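Local coordinates for pheromone cOB1/lipoprotein, YaeC family (Enterococcus faecalis, PDB 4EF1) that probably binds methionine as a substrate-binding lipoprotein of the periplasmic-binding-protein clan, and is also the precursor of the pheromone cOB1, at residues 84-89 and 172-177; 118-123 and 191-196; 157-162 and 177-182; 185-190 and 238-243. All blocks are in the same frame, centred on the assembly; numbering follows the deposited sequence. Where two conformers were deposited one is given.

Overall arrangement
In this two-lobed binding protein, contacts 1 and 3 reach the ligand, while contacts 2 and 4 lie in the fold around them. Contact 1 pairs strands 87-89 and 172-175 in the five-stranded sheet and ends at the selenomethionine. Contact 2, centred about 9 Å from the centre of contact 1, packs helix 114-123 against strand 193-194, the outermost strand beside 87-89. Contact 3, about 8 Å from contact 1 between centres, shares S177 and adds helix 177-182. Along the chain the segments of contact 1 alternate with those of contacts 2 and 3. Contact 4 follows contact 3 in series, joining the next short helix to the loop before strand 242-243 of the six-stranded sheet.

Contact 1. Residues 84-89 and 172-177; sequences EPVGLY and AVLINS. With MSE (selenomethionine), chain C.
E84 and S177 meet beside the bound selenomethionine, E84 OE1 lying 3.7 Å from S177 CB. The same oxygen accepts a hydrogen bond from the ligand amino group, with E84 OE1 and ligand N 2.8 Å apart. From the other segment, N176 ND2 donates an almost straight hydrogen bond to ligand OXT (2.9 Å, 165°). A water joins this shell: it donates to ligand OXT and to E84 O, and accepts from S177 N; R116 and N203 also bond the ligand.

Second-shell partners hold both groups. H82 bonds E84 OE2 at the end of a chain extended beyond CG (chi2 -178°), while D113 takes the other N-H of N176. A further water, held by G87 N, I175 O, S177 OG and Y89 OH, bridges the two chains where they diverge, lying in the plane of the Y89 ring at its edge.

Farther out, the backbone bonds Y89 N to V173 O and V173 N to Y89 O are both 2.8 Å. On the face of Y89 and I175, Y89 CD1 touches I175 CD1 at 3.7 Å, crossing near a right angle; on the opposite face L174 CG takes V86 CG2 at 3.8 Å. An antiparallel strand pair whose ends splay to grip the ammonium and carboxylate of an amino acid is consistent with the cleft of the periplasmic binding protein fold.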
loop_
_atom_site.group_PDB
_atom_site.type_symbol
_atom_site.label_atom_id
_atom_site.label_comp_id
_atom_site.label_asym_id
_atom_site.label_seq_id
_atom_site.Cartn_x
_atom_site.Cartn_y
_atom_site.Cartn_z
ATOM N N GLU A 84 1.194 -2.950 4.947
ATOM C CA GLU A 84 2.555 -2.643 4.499
ATOM C C GLU A 84 3.016 -1.329 5.179
ATOM O O GLU A 84 2.894 -0.247 4.570
ATOM C CB GLU A 84 2.550 -2.409 2.987
ATOM C CG GLU A 84 2.245 -3.622 2.185
ATOM C CD GLU A 84 2.298 -3.367 0.685
ATOM O OE1 GLU A 84 2.795 -2.286 0.184
ATOM O OE2 GLU A 84 1.814 -4.289 0.014
ATOM N N PRO A 85 3.522 -1.425 6.423
ATOM C CA PRO A 85 4.036 -0.243 7.125
ATOM C C PRO A 85 5.003 0.477 6.206
ATOM O O PRO A 85 5.975 -0.130 5.717
ATOM C CB PRO A 85 4.739 -0.841 8.357
ATOM C CG PRO A 85 4.071 -2.152 8.563
ATOM C CD PRO A 85 3.779 -2.651 7.186
ATOM N N VAL A 86 4.681 1.728 5.901
ATOM C CA VAL A 86 5.398 2.497 4.900
ATOM C C VAL A 86 6.634 3.191 5.519
ATOM O O VAL A 86 6.638 3.650 6.675
ATOM C CB VAL A 86 4.447 3.525 4.241
ATOM C CG1 VAL A 86 4.095 4.636 5.234
ATOM C CG2 VAL A 86 5.026 4.070 2.937
ATOM N N GLY A 87 7.699 3.229 4.738
ATOM C CA GLY A 87 8.929 3.879 5.155
ATOM C C GLY A 87 9.362 5.099 4.368
ATOM O O GLY A 87 8.973 5.288 3.200
ATOM N N LEU A 88 10.183 5.901 5.039
ATOM C CA LEU A 88 10.932 6.987 4.438
ATOM C C LEU A 88 12.333 6.419 4.263
ATOM O O LEU A 88 12.883 5.820 5.203
ATOM C CB LEU A 88 10.987 8.245 5.321
ATOM C CG LEU A 88 9.805 9.221 5.335
ATOM C CD1 LEU A 88 9.996 10.164 6.527
ATOM C CD2 LEU A 88 9.621 9.986 4.020
ATOM N N TYR A 89 12.917 6.666 3.076
ATOM C CA TYR A 89 14.244 6.149 2.678
ATOM C C TYR A 89 15.156 7.280 2.209
ATOM O O TYR A 89 14.695 8.299 1.710
ATOM C CB TYR A 89 14.076 5.125 1.564
ATOM C CG TYR A 89 13.165 3.954 1.908
ATOM C CD1 TYR A 89 11.786 4.063 1.828
ATOM C CD2 TYR A 89 13.703 2.712 2.245
ATOM C CE1 TYR A 89 10.953 2.997 2.137
ATOM C CE2 TYR A 89 12.890 1.629 2.551
ATOM C CZ TYR A 89 11.528 1.760 2.493
ATOM O OH TYR A 89 10.720 0.691 2.793
ATOM N N ALA A 172 14.837 12.795 1.781
ATOM C CA ALA A 172 14.223 11.468 2.021
ATOM C C ALA A 172 12.986 11.303 1.130
ATOM O O ALA A 172 12.398 12.296 0.688
ATOM C CB ALA A 172 13.872 11.277 3.492
ATOM N N VAL A 173 12.619 10.040 0.882
ATOM C CA VAL A 173 11.583 9.665 -0.070
ATOM C C VAL A 173 10.617 8.656 0.605
ATOM O O VAL A 173 11.084 7.675 1.163
ATOM C CB VAL A 173 12.222 9.038 -1.355
ATOM C CG1 VAL A 173 11.177 8.726 -2.442
ATOM C CG2 VAL A 173 13.272 9.987 -1.968
ATOM N N LEU A 174 9.298 8.914 0.597
ATOM C CA LEU A 174 8.290 7.889 1.030
ATOM C C LEU A 174 8.032 6.903 -0.131
ATOM O O LEU A 174 7.633 7.328 -1.201
ATOM C CB LEU A 174 6.967 8.552 1.423
ATOM C CG LEU A 174 5.944 7.716 2.231
ATOM C CD1 LEU A 174 6.358 7.583 3.716
ATOM C CD2 LEU A 174 4.567 8.334 2.090
ATOM N N ILE A 175 8.291 5.617 0.073
ATOM C CA ILE A 175 8.143 4.604 -0.960
ATOM C C ILE A 175 7.133 3.567 -0.448
ATOM O O ILE A 175 7.359 2.992 0.606
ATOM C CB ILE A 175 9.471 3.877 -1.276
ATOM C CG1 ILE A 175 10.599 4.885 -1.627
ATOM C CG2 ILE A 175 9.218 2.861 -2.364
ATOM C CD1 ILE A 175 11.944 4.238 -1.864
ATOM N N ASN A 176 6.029 3.326 -1.175
ATOM C CA ASN A 176 5.090 2.276 -0.757
ATOM C C ASN A 176 5.873 0.948 -0.757
ATOM O O ASN A 176 6.684 0.681 -1.646
ATOM C CB ASN A 176 3.857 2.159 -1.686
ATOM C CG ASN A 176 3.035 3.423 -1.758
ATOM O OD1 ASN A 176 3.301 4.287 -2.606
ATOM N ND2 ASN A 176 1.989 3.511 -0.937
ATOM N N SER A 177 5.640 0.122 0.243
ATOM C CA SER A 177 6.439 -1.109 0.443
ATOM C C SER A 177 6.411 -2.091 -0.705
ATOM O O SER A 177 7.408 -2.762 -0.930
ATOM C CB SER A 177 6.064 -1.801 1.736
ATOM O OG SER A 177 6.312 -0.951 2.828
HETATM N N MSE C 301 0.616 -1.608 -1.368
HETATM C CA MSE C 301 0.409 -0.127 -1.104
HETATM C C MSE C 301 0.516 0.234 0.380
HETATM O O MSE C 301 -0.035 -0.484 1.229
HETATM O OXT MSE C 301 1.091 1.297 0.738
HETATM C CB MSE C 301 -0.910 0.379 -1.688
HETATM C CG MSE C 301 -1.120 1.897 -1.616
HETATM SE SE MSE C 301 -2.918 2.361 -2.120
HETATM C CE MSE C 301 -2.860 1.913 -4.060
HETATM O O HOH W 1 3.480 0.979 2.061
HETATM O O HOH W 2 6.779 -2.621 5.193
HETATM O O HOH W 3 8.115 1.150 2.556
#

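Contact 2. Residues 118-123 and 191-196; sequences LTILED and AIALEK
I120 pushes its two branches from helix 114-123 against strand 193-194 and the residue after it. CG2 points at the methyl of A193, with I120 CG2 and A193 CB 3.5 Å apart. The other branch lies along the backbone instead: I120 CG1 is 3.7 Å from E195 N. This division follows from the first torsion (chi1 -71°), which sets CG1 beside the backbone N of I120 and CG2 on the side of its carbonyl carbon. Inward of this point, the same isoleucine touches L88 and L174, which ties the helix to the interior of the sheet.

One helical turn on, D123 and K196 approach from opposite directions. The lysine chain is extended beyond CG and runs along the carboxylate, so its methylenes do most of the touching; K196 CG lies 3.5 Å from D123 OD2. The ammonium meets the other oxygen, but the salt bridge between D123 OD1 and K196 NZ is long at 3.8 Å. One water donates to D123 OD2 (3.0 Å) and to L194 O (2.7 Å). Another links K196 N to T119 OG1, in one of two deposited conformers of T119.

E195 turns its carboxylate to R116 in a salt bridge through OE2 and to V86 N through OE1; in the same T119 conformer a water bridges E195 OE2 and T119 OG1. The result is a small apolar contact beneath a hydrated, loosely paired outer edge: D123 and K196 should attract, yet the length of their bridge and their exposure suggest that solvent screens much of that attraction.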
loop_
_atom_site.group_PDB
_atom_site.type_symbol
_atom_site.label_atom_id
_atom_site.label_comp_id
_atom_site.label_asym_id
_atom_site.label_seq_id
_atom_site.Cartn_x
_atom_site.Cartn_y
_atom_site.Cartn_z
ATOM N N LEU A 118 3.022 12.250 7.373
ATOM C CA LEU A 118 2.737 13.171 8.461
ATOM C C LEU A 118 2.778 12.451 9.844
ATOM O O LEU A 118 3.357 13.010 10.780
ATOM C CB LEU A 118 1.392 13.894 8.241
ATOM C CG LEU A 118 1.321 14.891 7.069
ATOM C CD1 LEU A 118 -0.038 15.559 6.973
ATOM C CD2 LEU A 118 2.380 15.965 7.204
ATOM N N THR A 119 2.199 11.228 9.953
ATOM C CA THR A 119 2.239 10.467 11.212
ATOM C C THR A 119 3.688 10.037 11.516
ATOM O O THR A 119 4.109 10.022 12.671
ATOM C CB THR A 119 1.359 9.181 11.246
ATOM O OG1 THR A 119 1.902 8.152 10.401
ATOM C CG2 THR A 119 -0.111 9.469 10.907
ATOM N N ILE A 120 4.446 9.681 10.491
ATOM C CA ILE A 120 5.861 9.294 10.720
ATOM C C ILE A 120 6.636 10.509 11.337
ATOM O O ILE A 120 7.277 10.383 12.356
ATOM C CB ILE A 120 6.538 8.772 9.447
ATOM C CG1 ILE A 120 5.987 7.392 9.067
ATOM C CG2 ILE A 120 8.082 8.772 9.595
ATOM C CD1 ILE A 120 6.334 6.971 7.658
ATOM N N LEU A 121 6.508 11.683 10.712
ATOM C CA LEU A 121 7.206 12.871 11.166
ATOM C C LEU A 121 6.705 13.338 12.581
ATOM O O LEU A 121 7.517 13.777 13.409
ATOM C CB LEU A 121 7.117 13.998 10.122
ATOM C CG LEU A 121 7.810 13.657 8.793
ATOM C CD1 LEU A 121 7.436 14.666 7.724
ATOM C CD2 LEU A 121 9.330 13.464 8.948
ATOM N N GLU A 122 5.392 13.199 12.841
ATOM C CA GLU A 122 4.834 13.438 14.180
ATOM C C GLU A 122 5.413 12.467 15.231
ATOM O O GLU A 122 5.843 12.899 16.312
ATOM C CB GLU A 122 3.282 13.355 14.166
ATOM C CG GLU A 122 2.628 13.680 15.501
ATOM C CD GLU A 122 1.195 14.191 15.393
ATOM O OE1 GLU A 122 0.398 13.571 14.698
ATOM O OE2 GLU A 122 0.843 15.171 16.066
ATOM N N ASP A 123 5.438 11.164 14.924
ATOM C CA ASP A 123 6.013 10.165 15.853
ATOM C C ASP A 123 7.462 10.497 16.177
ATOM O O ASP A 123 7.881 10.357 17.321
ATOM C CB ASP A 123 5.980 8.746 15.280
ATOM C CG ASP A 123 4.585 8.211 15.077
ATOM O OD1 ASP A 123 3.617 8.737 15.665
ATOM O OD2 ASP A 123 4.495 7.235 14.299
ATOM N N ALA A 191 14.691 1.385 5.922
ATOM C CA ALA A 191 13.969 2.690 6.088
ATOM C C ALA A 191 14.576 3.515 7.229
ATOM O O ALA A 191 14.943 2.941 8.238
ATOM C CB ALA A 191 12.500 2.405 6.364
ATOM N N ILE A 192 14.701 4.846 7.080
ATOM C CA ILE A 192 15.211 5.684 8.184
ATOM C C ILE A 192 14.120 5.940 9.252
ATOM O O ILE A 192 14.424 6.303 10.354
ATOM C CB ILE A 192 15.861 7.036 7.705
ATOM C CG1 ILE A 192 14.866 7.994 7.047
ATOM C CG2 ILE A 192 17.004 6.781 6.742
ATOM C CD1 ILE A 192 15.510 9.343 6.681
ATOM N N ALA A 193 12.866 5.767 8.872
ATOM C CA ALA A 193 11.706 5.930 9.773
ATOM C C ALA A 193 10.604 5.103 9.155
ATOM O O ALA A 193 10.495 5.045 7.945
ATOM C CB ALA A 193 11.294 7.394 9.898
ATOM N N LEU A 194 9.846 4.411 9.983
ATOM C CA LEU A 194 8.792 3.506 9.540
ATOM C C LEU A 194 7.476 3.816 10.251
ATOM O O LEU A 194 7.452 4.067 11.435
ATOM C CB LEU A 194 9.210 2.066 9.844
ATOM C CG LEU A 194 8.523 0.931 9.067
ATOM C CD1 LEU A 194 8.845 1.041 7.587
ATOM C CD2 LEU A 194 8.970 -0.411 9.656
ATOM N N GLU A 195 6.401 3.746 9.522
ATOM C CA GLU A 195 5.028 3.897 10.049
ATOM C C GLU A 195 4.783 2.872 11.142
ATOM O O GLU A 195 5.243 1.708 11.040
ATOM C CB GLU A 195 4.054 3.660 8.907
ATOM C CG GLU A 195 2.569 3.753 9.233
ATOM C CD GLU A 195 1.759 3.448 8.003
ATOM O OE1 GLU A 195 2.043 2.438 7.383
ATOM O OE2 GLU A 195 0.816 4.190 7.673
ATOM N N LYS A 196 4.147 3.295 12.223
ATOM C CA LYS A 196 4.035 2.386 13.370
ATOM C C LYS A 196 2.682 1.712 13.430
ATOM O O LYS A 196 2.622 0.511 13.634
ATOM C CB LYS A 196 4.477 3.028 14.689
ATOM C CG LYS A 196 3.572 4.032 15.343
ATOM C CD LYS A 196 4.227 4.490 16.642
ATOM C CE LYS A 196 3.403 5.558 17.343
ATOM N NZ LYS A 196 4.137 6.188 18.470
HETATM O O HOH W 4 3.492 6.232 12.240
HETATM O O HOH W 5 0.097 6.086 9.450
HETATM O O HOH W 6 7.045 5.871 13.385
#

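Contact 3. Residues 157-162 and 177-182; sequences DPAIMT and SNFAVD. With MSE (selenomethionine), chain C.
F179, in the first turn of helix 177-182, lays its ring against P158 and A159, where the chain rises from strand 151-156 into helix 161-166. That helix belongs to the beta-alpha-beta crossover leading to the parallel strand 172-175, and helix 177-182 follows directly, as in the alternating units of the type II periplasmic binding protein fold.

The leading interaction is a CH-pi contact. A159 CA stands 4.1 Å from the centroid of the F179 ring and 17° off its normal, so the backbone C-H looks down on the face. The ring is brought there by a first torsion (chi1 -63°) that places CG beside the backbone N of F179.

Van der Waals packing extends the contact to P158 and T162. P158 CB touches F179 CE2 at 3.9 Å, and the proline carbonyl comes obliquely to the ring, with P158 O 3.5 Å from F179 CD2. T162 turns its methyl, rather than its hydroxyl, toward the second helix: T162 CG2 is 4.1 Å from F179 CB and 3.9 Å from F179 O. The aromatic ring of Y41 also meets F179, its plane at about 30° to it.

Polar interactions belong to N178, the neighbour of F179 and a member of the ligand pocket. N178 OD1 is hydrogen-bonded to Y41 OH and weakly, at 3.3 Å, to N of the bound selenomethionine. The other end of this amide reaches across the phenylalanine: N178 ND2 sits over the centre of the F179 ring, 3.3 Å above its plane, on the face opposite A159 CA.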
loop_
_atom_site.group_PDB
_atom_site.type_symbol
_atom_site.label_atom_id
_atom_site.label_comp_id
_atom_site.label_asym_id
_atom_site.label_seq_id
_atom_site.Cartn_x
_atom_site.Cartn_y
_atom_site.Cartn_z
ATOM N N ASP A 157 4.508 10.271 -9.397
ATOM C CA ASP A 157 3.698 9.061 -9.325
ATOM C C ASP A 157 4.300 8.068 -8.351
ATOM O O ASP A 157 5.511 7.989 -8.228
ATOM C CB ASP A 157 3.586 8.347 -10.695
ATOM C CG ASP A 157 2.850 9.171 -11.752
ATOM O OD1 ASP A 157 2.119 10.132 -11.428
ATOM O OD2 ASP A 157 3.037 8.835 -12.944
ATOM N N PRO A 158 3.449 7.290 -7.653
ATOM C CA PRO A 158 3.925 6.264 -6.785
ATOM C C PRO A 158 4.946 5.275 -7.390
ATOM O O PRO A 158 5.886 4.860 -6.696
ATOM C CB PRO A 158 2.638 5.513 -6.416
ATOM C CG PRO A 158 1.587 6.550 -6.434
ATOM C CD PRO A 158 1.975 7.458 -7.557
ATOM N N ALA A 159 4.766 4.909 -8.655
ATOM C CA ALA A 159 5.705 3.998 -9.344
ATOM C C ALA A 159 7.113 4.591 -9.558
ATOM O O ALA A 159 8.033 3.862 -9.880
ATOM C CB ALA A 159 5.117 3.562 -10.679
ATOM N N ILE A 160 7.310 5.901 -9.399
ATOM C CA ILE A 160 8.663 6.440 -9.638
ATOM C C ILE A 160 9.416 6.818 -8.344
ATOM O O ILE A 160 10.552 7.272 -8.411
ATOM C CB ILE A 160 8.713 7.599 -10.674
ATOM C CG1 ILE A 160 8.372 8.958 -10.040
ATOM C CG2 ILE A 160 7.894 7.274 -11.936
ATOM C CD1 ILE A 160 9.108 10.122 -10.660
HETATM N N MSE A 161 8.839 6.539 -7.185
HETATM C CA MSE A 161 9.434 6.962 -5.921
HETATM C C MSE A 161 10.773 6.262 -5.695
HETATM O O MSE A 161 11.686 6.875 -5.139
HETATM C CB MSE A 161 8.492 6.753 -4.735
HETATM C CG MSE A 161 7.124 7.421 -4.898
HETATM SE SE MSE A 161 7.187 9.254 -5.450
HETATM C CE MSE A 161 8.181 9.945 -3.940
ATOM N N THR A 162 10.893 4.997 -6.113
ATOM C CA THR A 162 12.169 4.307 -6.034
ATOM C C THR A 162 13.252 4.947 -6.912
ATOM O O THR A 162 14.449 4.899 -6.573
ATOM C CB THR A 162 12.047 2.803 -6.345
ATOM O OG1 THR A 162 11.516 2.599 -7.662
ATOM C CG2 THR A 162 11.140 2.099 -5.285
ATOM N N SER A 177 5.640 0.122 0.243
ATOM C CA SER A 177 6.439 -1.109 0.443
ATOM C C SER A 177 6.411 -2.091 -0.705
ATOM O O SER A 177 7.408 -2.762 -0.930
ATOM C CB SER A 177 6.064 -1.801 1.736
ATOM O OG SER A 177 6.312 -0.951 2.828
ATOM N N ASN A 178 5.297 -2.152 -1.440
ATOM C CA ASN A 178 5.207 -3.042 -2.605
ATOM C C ASN A 178 6.308 -2.720 -3.607
ATOM O O ASN A 178 7.022 -3.610 -4.079
ATOM C CB ASN A 178 3.792 -3.046 -3.237
ATOM C CG ASN A 178 3.452 -1.797 -3.986
ATOM O OD1 ASN A 178 3.096 -0.790 -3.388
ATOM N ND2 ASN A 178 3.577 -1.849 -5.331
ATOM N N PHE A 179 6.513 -1.431 -3.845
ATOM C CA PHE A 179 7.578 -0.983 -4.747
ATOM C C PHE A 179 8.976 -1.147 -4.115
ATOM O O PHE A 179 9.927 -1.584 -4.790
ATOM C CB PHE A 179 7.345 0.464 -5.192
ATOM C CG PHE A 179 6.094 0.674 -5.972
ATOM C CD1 PHE A 179 5.861 -0.028 -7.134
ATOM C CD2 PHE A 179 5.153 1.616 -5.566
ATOM C CE1 PHE A 179 4.689 0.182 -7.859
ATOM C CE2 PHE A 179 4.002 1.823 -6.285
ATOM C CZ PHE A 179 3.770 1.117 -7.430
ATOM N N ALA A 180 9.100 -0.809 -2.837
ATOM C CA ALA A 180 10.379 -0.869 -2.137
ATOM C C ALA A 180 10.897 -2.296 -2.088
ATOM O O ALA A 180 12.056 -2.580 -2.454
ATOM C CB ALA A 180 10.254 -0.282 -0.725
ATOM N N VAL A 181 10.016 -3.212 -1.674
ATOM C CA VAL A 181 10.371 -4.642 -1.598
ATOM C C VAL A 181 10.752 -5.216 -2.954
ATOM O O VAL A 181 11.737 -5.911 -3.067
ATOM C CB VAL A 181 9.264 -5.450 -0.915
ATOM C CG1 VAL A 181 9.501 -6.954 -1.094
ATOM C CG2 VAL A 181 9.272 -5.062 0.583
ATOM N N ASP A 182 10.017 -4.853 -3.988
ATOM C CA ASP A 182 10.339 -5.335 -5.333
ATOM C C ASP A 182 11.743 -4.868 -5.806
ATOM O O ASP A 182 12.412 -5.578 -6.536
ATOM C CB ASP A 182 9.240 -4.919 -6.318
ATOM C CG ASP A 182 9.213 -5.768 -7.585
ATOM O OD1 ASP A 182 9.903 -6.798 -7.689
ATOM O OD2 ASP A 182 8.468 -5.393 -8.483
HETATM N N MSE C 301 0.616 -1.608 -1.368
HETATM C CA MSE C 301 0.409 -0.127 -1.104
HETATM C C MSE C 301 0.516 0.234 0.380
HETATM O O MSE C 301 -0.035 -0.484 1.229
HETATM O OXT MSE C 301 1.091 1.297 0.738
HETATM C CB MSE C 301 -0.910 0.379 -1.688
HETATM C CG MSE C 301 -1.120 1.897 -1.616
HETATM SE SE MSE C 301 -2.918 2.361 -2.120
HETATM C CE MSE C 301 -2.860 1.913 -4.060
#

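Contact 4. Residues 185-190 and 238-243; sequences LNPKKD and NGAIVP
N186 and A240 start the contact, the amide oxygen N186 OD1 standing 4.2 Å from A240 CB. That oxygen has a further task: N186 is the N-cap of the short, weakly bonded helix about 187-190, and OD1 takes the N-H of K188 (3.1 Å), the donor lying well above the carbonyl plane. The turn is tightened further by D190, whose OD2 accepts from N186 N at 2.6 Å on a nearly straight line (175°). N186 O receives both K189 N and D190 N.

P187 follows with the apolar heart of the contact: ring atom CD rests on the methyl of A240, P187 CD and A240 CB being 3.8 Å apart. Its ring also packs on Y89, S177 and V181, so it is wedged between strand 87-89, helix 177-182 and the loop 238-241.

K188 then stretches over the loop and bends at chi3 (78°), bringing K188 CD within 3.5 Å of G239 O and K188 NZ to 3.7 Å from N238 O. At positive phi, 86°, G239 takes a conformation in which a CB would press on the preceding carbonyl oxygen, and the lysine tip passes close beside it.

Beyond the loop V242 pairs with L83, joining the edge of the six-stranded sheet, whereas residues 185-190 lead into strand 193-194 of the five-stranded one. Such a bridge between lobes is consistent with the two-lobed architecture of periplasmic binding proteins.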
loop_
_atom_site.group_PDB
_atom_site.type_symbol
_atom_site.label_atom_id
_atom_site.label_comp_id
_atom_site.label_asym_id
_atom_site.label_seq_id
_atom_site.Cartn_x
_atom_site.Cartn_y
_atom_site.Cartn_z
ATOM N N LEU A 185 14.593 -3.423 -1.310
ATOM C CA LEU A 185 14.672 -2.730 -0.049
ATOM C C LEU A 185 13.881 -3.530 1.005
ATOM O O LEU A 185 12.834 -4.109 0.710
ATOM C CB LEU A 185 14.103 -1.316 -0.158
ATOM C CG LEU A 185 14.864 -0.330 -1.058
ATOM C CD1 LEU A 185 14.081 0.971 -1.230
ATOM C CD2 LEU A 185 16.284 -0.053 -0.583
ATOM N N ASN A 186 14.404 -3.573 2.220
ATOM C CA ASN A 186 13.691 -4.181 3.363
ATOM C C ASN A 186 13.248 -3.034 4.254
ATOM O O ASN A 186 14.094 -2.442 4.912
ATOM C CB ASN A 186 14.611 -5.104 4.130
ATOM C CG ASN A 186 13.934 -5.754 5.326
ATOM O OD1 ASN A 186 12.761 -5.482 5.694
ATOM N ND2 ASN A 186 14.677 -6.636 5.941
ATOM N N PRO A 187 11.935 -2.726 4.278
ATOM C CA PRO A 187 11.403 -1.639 5.114
ATOM C C PRO A 187 11.831 -1.661 6.575
ATOM O O PRO A 187 12.155 -0.595 7.118
ATOM C CB PRO A 187 9.896 -1.805 4.980
ATOM C CG PRO A 187 9.723 -2.365 3.611
ATOM C CD PRO A 187 10.860 -3.330 3.459
ATOM N N LYS A 188 11.914 -2.851 7.188
ATOM C CA LYS A 188 12.249 -2.937 8.607
ATOM C C LYS A 188 13.727 -2.754 8.939
ATOM O O LYS A 188 14.061 -2.669 10.109
ATOM C CB LYS A 188 11.726 -4.255 9.195
ATOM C CG LYS A 188 10.214 -4.298 9.268
ATOM C CD LYS A 188 9.669 -5.580 9.831
ATOM C CE LYS A 188 9.773 -5.664 11.349
ATOM N NZ LYS A 188 9.870 -7.095 11.733
ATOM N N LYS A 189 14.585 -2.702 7.922
ATOM C CA LYS A 189 16.007 -2.533 8.090
ATOM C C LYS A 189 16.548 -1.305 7.356
ATOM O O LYS A 189 17.331 -0.561 7.927
ATOM C CB LYS A 189 16.702 -3.856 7.644
ATOM N N ASP A 190 16.076 -1.060 6.126
ATOM C CA ASP A 190 16.579 0.012 5.262
ATOM C C ASP A 190 15.928 1.357 5.480
ATOM O O ASP A 190 16.556 2.381 5.250
ATOM C CB ASP A 190 16.433 -0.360 3.784
ATOM C CG ASP A 190 17.269 -1.584 3.400
ATOM O OD1 ASP A 190 18.428 -1.653 3.773
ATOM O OD2 ASP A 190 16.757 -2.475 2.724
ATOM N N ASN A 238 9.908 -11.305 6.031
ATOM C CA ASN A 238 10.423 -11.033 7.367
ATOM C C ASN A 238 9.743 -9.924 8.126
ATOM O O ASN A 238 10.407 -9.074 8.705
ATOM C CB ASN A 238 11.955 -10.863 7.305
ATOM C CG ASN A 238 12.650 -12.191 7.033
ATOM O OD1 ASN A 238 13.263 -12.382 5.982
ATOM N ND2 ASN A 238 12.487 -13.151 7.960
ATOM N N GLY A 239 8.413 -9.932 8.115
ATOM C CA GLY A 239 7.643 -8.945 8.834
ATOM C C GLY A 239 7.346 -7.637 8.158
ATOM O O GLY A 239 6.590 -6.862 8.700
ATOM N N ALA A 240 7.916 -7.351 6.986
ATOM C CA ALA A 240 7.586 -6.118 6.269
ATOM C C ALA A 240 6.149 -6.129 5.729
ATOM O O ALA A 240 5.522 -5.073 5.563
ATOM C CB ALA A 240 8.596 -5.864 5.156
ATOM N N ILE A 241 5.627 -7.338 5.476
ATOM C CA ILE A 241 4.244 -7.532 5.001
ATOM C C ILE A 241 3.523 -8.212 6.169
ATOM O O ILE A 241 3.926 -9.280 6.613
ATOM C CB ILE A 241 4.191 -8.378 3.703
ATOM C CG1 ILE A 241 5.156 -7.815 2.607
ATOM C CG2 ILE A 241 2.748 -8.476 3.183
ATOM C CD1 ILE A 241 4.937 -6.387 2.132
ATOM N N VAL A 242 2.467 -7.581 6.673
ATOM C CA VAL A 242 1.861 -8.009 7.960
ATOM C C VAL A 242 0.433 -8.495 7.675
ATOM O O VAL A 242 -0.456 -7.678 7.368
ATOM C CB VAL A 242 1.798 -6.846 8.990
ATOM C CG1 VAL A 242 1.104 -7.305 10.273
ATOM C CG2 VAL A 242 3.180 -6.225 9.258
ATOM N N PRO A 243 0.221 -9.810 7.721
ATOM C CA PRO A 243 -1.127 -10.342 7.492
ATOM C C PRO A 243 -2.112 -9.814 8.526
ATOM O O PRO A 243 -1.731 -9.628 9.716
ATOM C CB PRO A 243 -0.935 -11.858 7.647
ATOM C CG PRO A 243 0.514 -12.099 7.406
ATOM C CD PRO A 243 1.199 -10.893 7.977
#